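Local coordinates for uncharacterized conserved protein YiiM (Geobacillus stearothermophilus, PDB 5YHH), which probably protects cells against hydroxylaminopurine as a MOSC-domain enzyme, with a putative molybdenum cofactor-binding catalytic site, at residues E78-G90 against L128-I141. Sequence-based numbering, arbitrary orientation.
Sequences ERYGRPFTAGAFG and LAFKHQLPDLPKAI
In the MOSC domain, the C-terminal end of helix 71-80 and the loop after it pack against helices 127-132 and 137-144, with Tyr80 and Leu134 meeting at the linker between those two helices. Leu134 CD1 sits over the centre of the Tyr80 ring in a CH-pi contact, 3.6 Å from the centroid, while CD2 reaches the rim at CD1 of Tyr80. The tyrosine OH donates to Asp136 OD1 at 2.7 Å, arriving from above the carboxylate plane. The other oxygen, OD2, forms a long salt bridge of 3.3 Å with Arg79 NH1 in the guanidinium plane, and a water spans the same two atoms; the methyl of Ala140 lies over a guanidinium face. Leu134 also borders Arg82, whose NH1 donates to the carbonyl O of His132 at 2.8 Å, on a lone pair. Gln133, with positive phi, is the C-prime residue of the Schellman motif ending helix 127-132, so Arg82 holds a carbonyl beside that helix end. With CG anti to its carbonyl carbon (chi1 -64°), His132 turns toward the loop and NE2 donates to Ala88 O, 2.7 Å away and nearly in the ring plane. Phe84 CE2 covers one imidazole face, its ring inclined at 41°. Deeper in, Phe89 CD2 meets Leu128 CD2 at 3.8 Å and its edge meets Ile141 CD1; Tyr68 stacks on the same phenyl ring. Leu128 N hydrogen-bonds OD1 of the cysteinesulfonic acid at position 125. The NE2 bond, with Phe84 over the face, helps to set the imidazole's rotation and leaves ND1 to a water shared with Arg82, while the tyrosine hydroxyl on one oxygen, with Arg79 and a water on the other, probably favours an ionised Asp136.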
loop_
_atom_site.group_PDB
_atom_site.type_symbol
_atom_site.label_atom_id
_atom_site.label_comp_id
_atom_site.label_asym_id
_atom_site.label_seq_id
_atom_site.Cartn_x
_atom_site.Cartn_y
_atom_site.Cartn_z
ATOM N N GLU A 78 -20.857 2.258 0.232
ATOM C CA GLU A 78 -22.013 1.462 0.672
ATOM C C GLU A 78 -22.056 1.330 2.192
ATOM O O GLU A 78 -23.122 1.410 2.810
ATOM C CB GLU A 78 -21.943 0.098 0.023
ATOM C CG GLU A 78 -22.255 0.177 -1.473
ATOM C CD GLU A 78 -21.951 -1.100 -2.214
ATOM O OE1 GLU A 78 -21.288 -1.991 -1.642
ATOM O OE2 GLU A 78 -22.369 -1.202 -3.379
ATOM N N ARG A 79 -20.904 1.118 2.805
ATOM C CA ARG A 79 -20.879 1.014 4.281
ATOM C C ARG A 79 -21.202 2.328 4.967
ATOM O O ARG A 79 -21.942 2.337 5.960
ATOM C CB ARG A 79 -19.524 0.537 4.800
ATOM C CG ARG A 79 -19.536 0.461 6.331
ATOM C CD ARG A 79 -18.210 0.360 7.020
ATOM N NE ARG A 79 -17.830 -1.013 7.309
ATOM C CZ ARG A 79 -17.491 -1.553 8.476
ATOM N NH1 ARG A 79 -17.487 -0.910 9.643
ATOM N NH2 ARG A 79 -17.127 -2.820 8.461
ATOM N N TYR A 80 -20.632 3.431 4.497
ATOM C CA TYR A 80 -20.761 4.699 5.232
ATOM C C TYR A 80 -21.707 5.741 4.638
ATOM O O TYR A 80 -21.955 6.781 5.283
ATOM C CB TYR A 80 -19.389 5.345 5.468
ATOM C CG TYR A 80 -18.508 4.543 6.373
ATOM C CD1 TYR A 80 -18.791 4.441 7.744
ATOM C CD2 TYR A 80 -17.387 3.893 5.879
ATOM C CE1 TYR A 80 -17.962 3.697 8.590
ATOM C CE2 TYR A 80 -16.570 3.149 6.718
ATOM C CZ TYR A 80 -16.846 3.068 8.064
ATOM O OH TYR A 80 -16.017 2.308 8.866
ATOM N N GLY A 81 -22.267 5.471 3.463
ATOM C CA GLY A 81 -23.245 6.382 2.862
ATOM C C GLY A 81 -22.690 7.755 2.467
ATOM O O GLY A 81 -23.348 8.788 2.603
ATOM N N ARG A 82 -21.481 7.785 1.952
ATOM C CA ARG A 82 -20.866 9.039 1.553
ATOM C C ARG A 82 -19.809 8.699 0.502
ATOM O O ARG A 82 -19.382 7.545 0.434
ATOM C CB ARG A 82 -20.212 9.690 2.769
ATOM C CG ARG A 82 -18.973 8.953 3.200
ATOM C CD ARG A 82 -18.193 9.712 4.248
ATOM N NE ARG A 82 -18.880 9.709 5.539
ATOM C CZ ARG A 82 -18.326 10.165 6.667
ATOM N NH1 ARG A 82 -17.097 10.706 6.648
ATOM N NH2 ARG A 82 -19.006 10.103 7.802
ATOM N N PRO A 83 -19.364 9.696 -0.283
ATOM C CA PRO A 83 -18.391 9.379 -1.337
ATOM C C PRO A 83 -16.992 9.043 -0.844
ATOM O O PRO A 83 -16.550 9.615 0.165
ATOM C CB PRO A 83 -18.309 10.665 -2.186
ATOM C CG PRO A 83 -19.325 11.589 -1.657
ATOM C CD PRO A 83 -19.883 11.072 -0.367
ATOM N N PHE A 84 -16.303 8.162 -1.578
ATOM C CA PHE A 84 -14.866 7.936 -1.404
ATOM C C PHE A 84 -14.272 7.890 -2.790
ATOM O O PHE A 84 -14.650 7.015 -3.598
ATOM C CB PHE A 84 -14.596 6.617 -0.681
ATOM C CG PHE A 84 -14.953 6.627 0.809
ATOM C CD1 PHE A 84 -16.247 6.505 1.234
ATOM C CD2 PHE A 84 -13.963 6.676 1.764
ATOM C CE1 PHE A 84 -16.560 6.505 2.560
ATOM C CE2 PHE A 84 -14.296 6.682 3.115
ATOM C CZ PHE A 84 -15.579 6.591 3.504
ATOM N N THR A 85 -13.419 8.871 -3.106
ATOM C CA THR A 85 -12.804 9.001 -4.424
ATOM C C THR A 85 -11.298 9.086 -4.201
ATOM O O THR A 85 -10.799 9.024 -3.053
ATOM C CB THR A 85 -13.366 10.243 -5.169
ATOM O OG1 THR A 85 -13.145 11.399 -4.350
ATOM C CG2 THR A 85 -14.892 10.093 -5.393
ATOM N N ALA A 86 -10.582 9.193 -5.300
ATOM C CA ALA A 86 -9.155 9.086 -5.302
ATOM C C ALA A 86 -8.525 9.995 -4.249
ATOM O O ALA A 86 -8.853 11.170 -4.128
ATOM C CB ALA A 86 -8.613 9.388 -6.757
ATOM N N GLY A 87 -7.640 9.425 -3.445
ATOM C CA GLY A 87 -6.960 10.174 -2.378
ATOM C C GLY A 87 -7.587 9.949 -1.002
ATOM O O GLY A 87 -7.028 10.308 0.040
ATOM N N ALA A 88 -8.737 9.303 -0.993
ATOM C CA ALA A 88 -9.515 9.137 0.230
ATOM C C ALA A 88 -8.746 8.349 1.305
ATOM O O ALA A 88 -8.969 8.562 2.507
ATOM C CB ALA A 88 -10.877 8.472 -0.119
ATOM N N PHE A 89 -7.856 7.434 0.900
ATOM C CA PHE A 89 -7.047 6.665 1.884
ATOM C C PHE A 89 -5.633 7.152 2.060
ATOM O O PHE A 89 -4.784 6.484 2.682
ATOM C CB PHE A 89 -7.124 5.151 1.619
ATOM C CG PHE A 89 -8.463 4.569 2.048
ATOM C CD1 PHE A 89 -9.635 5.077 1.553
ATOM C CD2 PHE A 89 -8.536 3.580 3.006
ATOM C CE1 PHE A 89 -10.869 4.601 2.030
ATOM C CE2 PHE A 89 -9.775 3.101 3.444
ATOM C CZ PHE A 89 -10.910 3.614 2.960
ATOM N N GLY A 90 -5.410 8.382 1.608
ATOM C CA GLY A 90 -4.113 9.017 1.693
ATOM C C GLY A 90 -3.132 8.386 0.739
ATOM O O GLY A 90 -1.946 8.580 0.888
ATOM N N LEU A 128 -6.195 8.317 9.319
ATOM C CA LEU A 128 -7.313 7.999 8.407
ATOM C C LEU A 128 -8.688 8.146 9.099
ATOM O O LEU A 128 -9.650 8.717 8.541
ATOM C CB LEU A 128 -7.030 6.611 7.828
ATOM C CG LEU A 128 -7.802 6.077 6.650
ATOM C CD1 LEU A 128 -7.596 6.999 5.436
ATOM C CD2 LEU A 128 -7.349 4.613 6.448
ATOM N N ALA A 129 -8.773 7.689 10.350
ATOM C CA ALA A 129 -9.936 7.861 11.172
ATOM C C ALA A 129 -10.276 9.348 11.373
ATOM O O ALA A 129 -11.469 9.746 11.277
ATOM C CB ALA A 129 -9.753 7.122 12.596
ATOM N N PHE A 130 -9.256 10.163 11.635
ATOM C CA PHE A 130 -9.455 11.604 11.787
ATOM C C PHE A 130 -9.848 12.271 10.462
ATOM O O PHE A 130 -10.734 13.136 10.439
ATOM C CB PHE A 130 -8.231 12.283 12.413
ATOM C CG PHE A 130 -8.214 12.180 13.910
ATOM C CD1 PHE A 130 -8.983 13.037 14.670
ATOM C CD2 PHE A 130 -7.510 11.177 14.539
ATOM C CE1 PHE A 130 -9.043 12.917 16.041
ATOM C CE2 PHE A 130 -7.527 11.059 15.921
ATOM C CZ PHE A 130 -8.301 11.924 16.672
ATOM N N LYS A 131 -9.243 11.844 9.366
ATOM C CA LYS A 131 -9.597 12.403 8.055
ATOM C C LYS A 131 -11.091 12.326 7.764
ATOM O O LYS A 131 -11.700 13.297 7.304
ATOM C CB LYS A 131 -8.822 11.685 6.954
ATOM C CG LYS A 131 -8.970 12.268 5.521
ATOM C CD LYS A 131 -8.057 11.497 4.606
ATOM C CE LYS A 131 -8.329 11.764 3.131
ATOM N NZ LYS A 131 -8.284 13.211 2.791
ATOM N N HIS A 132 -11.668 11.160 8.007
ATOM C CA HIS A 132 -13.072 10.905 7.687
ATOM C C HIS A 132 -13.991 11.064 8.887
ATOM O O HIS A 132 -15.230 10.958 8.776
ATOM C CB HIS A 132 -13.183 9.515 7.070
ATOM C CG HIS A 132 -12.462 9.399 5.771
ATOM N ND1 HIS A 132 -12.863 10.074 4.640
ATOM C CD2 HIS A 132 -11.300 8.779 5.448
ATOM C CE1 HIS A 132 -12.008 9.834 3.654
ATOM N NE2 HIS A 132 -11.064 9.032 4.112
ATOM N N GLN A 133 -13.397 11.315 10.056
ATOM C CA GLN A 133 -14.158 11.349 11.303
ATOM C C GLN A 133 -14.970 10.049 11.455
ATOM O O GLN A 133 -16.175 10.074 11.721
ATOM C CB GLN A 133 -15.086 12.579 11.369
ATOM C CG GLN A 133 -14.344 13.938 11.470
ATOM C CD GLN A 133 -14.898 14.866 12.582
ATOM O OE1 GLN A 133 -15.777 14.490 13.384
ATOM N NE2 GLN A 133 -14.354 16.083 12.645
ATOM N N LEU A 134 -14.279 8.927 11.256
ATOM C CA LEU A 134 -14.860 7.606 11.367
ATOM C C LEU A 134 -14.006 6.756 12.298
ATOM O O LEU A 134 -13.052 6.108 11.861
ATOM C CB LEU A 134 -14.959 6.964 9.986
ATOM C CG LEU A 134 -16.027 7.533 9.032
ATOM C CD1 LEU A 134 -15.836 6.899 7.624
ATOM C CD2 LEU A 134 -17.436 7.350 9.572
ATOM N N PRO A 135 -14.319 6.772 13.595
ATOM C CA PRO A 135 -13.452 6.019 14.513
ATOM C C PRO A 135 -13.362 4.512 14.269
ATOM O O PRO A 135 -12.403 3.878 14.728
ATOM C CB PRO A 135 -14.072 6.272 15.913
ATOM C CG PRO A 135 -15.122 7.288 15.748
ATOM C CD PRO A 135 -15.353 7.567 14.294
ATOM N N ASP A 136 -14.351 3.918 13.597
ATOM C CA ASP A 136 -14.290 2.477 13.392
ATOM C C ASP A 136 -13.604 2.101 12.078
ATOM O O ASP A 136 -13.479 0.925 11.781
ATOM C CB ASP A 136 -15.654 1.805 13.533
ATOM C CG ASP A 136 -16.528 1.970 12.293
ATOM O OD1 ASP A 136 -16.308 2.891 11.481
ATOM O OD2 ASP A 136 -17.474 1.173 12.147
ATOM N N LEU A 137 -13.190 3.083 11.280
ATOM C CA LEU A 137 -12.565 2.792 9.981
ATOM C C LEU A 137 -11.265 1.917 10.047
ATOM O O LEU A 137 -11.121 0.954 9.287
ATOM C CB LEU A 137 -12.365 4.101 9.185
ATOM C CG LEU A 137 -11.758 4.006 7.796
ATOM C CD1 LEU A 137 -12.532 2.947 6.994
ATOM C CD2 LEU A 137 -11.710 5.363 7.087
ATOM N N PRO A 138 -10.328 2.211 10.978
ATOM C CA PRO A 138 -9.160 1.318 11.042
ATOM C C PRO A 138 -9.534 -0.160 11.379
ATOM O O PRO A 138 -9.011 -1.102 10.776
ATOM C CB PRO A 138 -8.290 1.952 12.169
ATOM C CG PRO A 138 -8.641 3.423 12.143
ATOM C CD PRO A 138 -10.131 3.462 11.738
ATOM N N LYS A 139 -10.449 -0.360 12.321
ATOM C CA LYS A 139 -10.945 -1.685 12.626
ATOM C C LYS A 139 -11.583 -2.326 11.398
ATOM O O LYS A 139 -11.278 -3.465 11.065
ATOM C CB LYS A 139 -11.976 -1.620 13.771
ATOM C CG LYS A 139 -12.527 -2.964 14.198
ATOM C CD LYS A 139 -13.558 -2.776 15.373
ATOM C CE LYS A 139 -14.914 -2.303 14.838
ATOM N NZ LYS A 139 -15.830 -1.685 15.874
ATOM N N ALA A 140 -12.435 -1.588 10.702
ATOM C CA ALA A 140 -13.033 -2.093 9.458
ATOM C C ALA A 140 -12.001 -2.504 8.406
ATOM O O ALA A 140 -12.176 -3.494 7.693
ATOM C CB ALA A 140 -14.007 -1.059 8.860
ATOM N N ILE A 141 -10.950 -1.721 8.272
ATOM C CA ILE A 141 -9.881 -2.073 7.314
ATOM C C ILE A 141 -9.233 -3.403 7.722
ATOM O O ILE A 141 -9.095 -4.294 6.894
ATOM C CB ILE A 141 -8.829 -0.946 7.188
ATOM C CG1 ILE A 141 -9.438 0.271 6.487
ATOM C CG2 ILE A 141 -7.576 -1.435 6.417
ATOM C CD1 ILE A 141 -8.637 1.554 6.666
HETATM O O HOH W 1 -19.388 0.927 10.162
HETATM O O HOH W 2 -15.235 11.349 4.480
HETATM O O HOH W 3 -18.287 11.040 10.346
HETATM O O HOH W 4 -7.090 13.327 0.456
#